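Side-chain contact in PD-1 Binding Miniprotein GR918.2 (Synthetic construct, PDB 6V67), which is a computationally designed, disulfide-bonded miniprotein that binds the immune receptor PD-1: residues A[7-10]-A[11-14]. Sequence-based numbering, arbitrary orientation. Where two conformers were deposited one is given.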
ATOM      1  N   CYS A   7       1.738  -3.034   0.951  1.00  8.63           N
ATOM      2  CA  CYS A   7       1.689  -3.677  -0.363  1.00  8.73           C
ATOM      3  C   CYS A   7       2.698  -4.825  -0.331  1.00  9.10           C
ATOM      4  O   CYS A   7       3.904  -4.584  -0.429  1.00  9.77           O
ATOM      5  CB  CYS A   7       2.042  -2.674  -1.456  1.00 10.35           C
ATOM      6  SG  CYS A   7       1.980  -3.297  -3.157  1.00 11.47           S
ATOM      7  N   ILE A   8       2.211  -6.059  -0.199  1.00  8.99           N
ATOM      8  CA  ILE A   8       3.062  -7.245  -0.081  1.00  9.27           C
ATOM      9  C   ILE A   8       3.026  -7.991  -1.398  1.00  9.37           C
ATOM     10  O   ILE A   8       1.953  -8.401  -1.848  1.00 10.33           O
ATOM     11  CB  ILE A   8       2.580  -8.179   1.041  1.00 10.54           C
ATOM     12  CG1 ILE A   8       2.470  -7.464   2.384  1.00 12.69           C
ATOM     13  CG2 ILE A   8       3.455  -9.430   1.133  1.00 11.60           C
ATOM     14  CD1 ILE A   8       3.689  -6.780   2.821  1.00 13.94           C
ATOM     15  N   THR A   9       4.199  -8.232  -1.985  1.00 10.10           N
ATOM     16  CA  THR A   9       4.328  -9.054  -3.188  1.00 12.13           C
ATOM     17  C   THR A   9       5.379 -10.116  -2.912  1.00 11.04           C
ATOM     18  O   THR A   9       6.585  -9.918  -3.115  1.00 11.11           O
ATOM     19  CB  THR A   9       4.679  -8.246  -4.403  1.00 14.23           C
ATOM     20  OG1 THR A   9       5.840  -7.482  -4.128  1.00 14.41           O
ATOM     21  CG2 THR A   9       3.568  -7.338  -4.760  1.00 15.37           C
ATOM     22  N   GLY A  10       4.920 -11.270  -2.462  1.00 12.09           N
ATOM     23  CA  GLY A  10       5.833 -12.335  -2.137  1.00 12.25           C
ATOM     24  C   GLY A  10       6.853 -11.884  -1.106  1.00 11.66           C
ATOM     25  O   GLY A  10       6.495 -11.400  -0.038  1.00 11.69           O
ATOM     26  N   PRO A  11       8.144 -12.027  -1.403  1.00 11.84           N
ATOM     27  CA  PRO A  11       9.183 -11.662  -0.435  1.00 12.18           C
ATOM     28  C   PRO A  11       9.545 -10.191  -0.427  1.00 11.54           C
ATOM     29  O   PRO A  11      10.448  -9.809   0.322  1.00 13.45           O
ATOM     30  CB  PRO A  11      10.379 -12.506  -0.897  1.00 14.55           C
ATOM     31  CG  PRO A  11      10.201 -12.554  -2.373  1.00 15.13           C
ATOM     32  CD  PRO A  11       8.718 -12.629  -2.618  1.00 13.90           C
ATOM     33  N   GLN A  12       8.917  -9.366  -1.257  1.00 10.03           N
ATOM     34  CA  GLN A  12       9.105  -7.927  -1.210  1.00  9.89           C
ATOM     35  C   GLN A  12       7.919  -7.322  -0.481  1.00  8.98           C
ATOM     36  O   GLN A  12       6.776  -7.501  -0.897  1.00  9.91           O
ATOM     37  CB  GLN A  12       9.217  -7.330  -2.603  1.00 10.54           C
ATOM     38  CG  GLN A  12       9.466  -5.845  -2.552  1.00 11.39           C
ATOM     39  CD  GLN A  12       9.477  -5.229  -3.914  1.00 12.31           C
ATOM     40  OE1 GLN A  12      10.466  -5.290  -4.630  1.00 13.66           O
ATOM     41  NE2 GLN A  12       8.373  -4.612  -4.280  1.00 14.18           N
ATOM     42  N   TRP A  13       8.202  -6.599   0.597  1.00  8.62           N
ATOM     43  CA  TRP A  13       7.180  -6.061   1.482  1.00  8.70           C
ATOM     44  C   TRP A  13       7.343  -4.549   1.534  1.00  8.68           C
ATOM     45  O   TRP A  13       8.376  -4.063   1.987  1.00  9.74           O
ATOM     46  CB  TRP A  13       7.335  -6.622   2.897  1.00  9.24           C
ATOM     47  CG  TRP A  13       7.420  -8.106   3.030  1.00  9.68           C
ATOM     48  CD1 TRP A  13       7.087  -9.060   2.114  1.00 10.47           C
ATOM     49  CD2 TRP A  13       7.887  -8.792   4.176  1.00 10.17           C
ATOM     50  NE1 TRP A  13       7.310 -10.313   2.640  1.00 11.44           N
ATOM     51  CE2 TRP A  13       7.798 -10.166   3.913  1.00 11.67           C
ATOM     52  CE3 TRP A  13       8.355  -8.370   5.418  1.00 11.15           C
ATOM     53  CZ2 TRP A  13       8.172 -11.121   4.845  1.00 13.05           C
ATOM     54  CZ3 TRP A  13       8.723  -9.315   6.336  1.00 13.42           C
ATOM     55  CH2 TRP A  13       8.619 -10.671   6.056  1.00 13.49           C
ATOM     56  N   ASP A  14       6.333  -3.812   1.077  0.74  8.13           N
ATOM     57  CA  ASP A  14       6.380  -2.358   1.056  0.74  8.29           C
ATOM     58  C   ASP A  14       5.376  -1.777   2.040  0.74  8.18           C
ATOM     59  O   ASP A  14       4.240  -2.254   2.145  0.74  8.47           O
ATOM     60  CB  ASP A  14       6.058  -1.807  -0.336  0.74  9.42           C
ATOM     61  CG  ASP A  14       7.205  -1.944  -1.326  0.74 10.39           C
ATOM     62  OD1 ASP A  14       8.239  -2.564  -0.990  0.74 11.20           O
ATOM     63  OD2 ASP A  14       7.053  -1.434  -2.462  0.74 11.81           O
TER
HETATM   64  O   HOH W   1       5.581  -4.925  -2.816  1.00 14.19           O
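Thr9 and Gln12 pair across the closed end of a beta hairpin, their side chains side by side on one face, and are joined by a type II' turn with Gly10 and Pro11 at its corners. Both backbone bonds of this pair are made: Thr9 N gives its hydrogen to Gln12 O at 2.9 Å, and Gln12 N returns one to Thr9 O. Glycine suits the first corner, where phi is +57°, a positive value that it accepts readily. Proline suits the second, since its ring fits the negative phi there and its nitrogen has no hydrogen to place.

Further down, Cys7 and Asp14 form the other hydrogen-bonded pair, Cys7 N to Asp14 O at 2.9 Å and Asp14 N to Cys7 O at 3.0 Å. A water donates to Cys7 O at 2.9 Å. It is also hydrogen-bonded to Thr9 OG1 and accepts from Gln12 NE2 at 3.2 Å. The water thus ties two polar side chains to a strand carbonyl. The extended Gln12 chain, with CG anti to the backbone N (chi1 -178°), carries its amide over to this water, beside the threonine hydroxyl.

Cys7 turns to this same side, toward helix 20-33, and its disulfide with Cys30 fastens the hairpin to that helix. On the opposite face of the sheet, Ile8 and Trp13 make the non-hydrogen-bonded pair. Beta-branched isoleucine suits a strand, and its CD1 packs 3.7 Å from Trp13 CB, while Ile8 CG2 comes obliquely to Trp13 CD1. The indole N-H reaches back to the turn, where Gly10 O lies in the ring plane at its edge; this Trp13 NE1 to Gly10 O bond, 3.0 Å long, is weak, bent to 125° at the hydrogen.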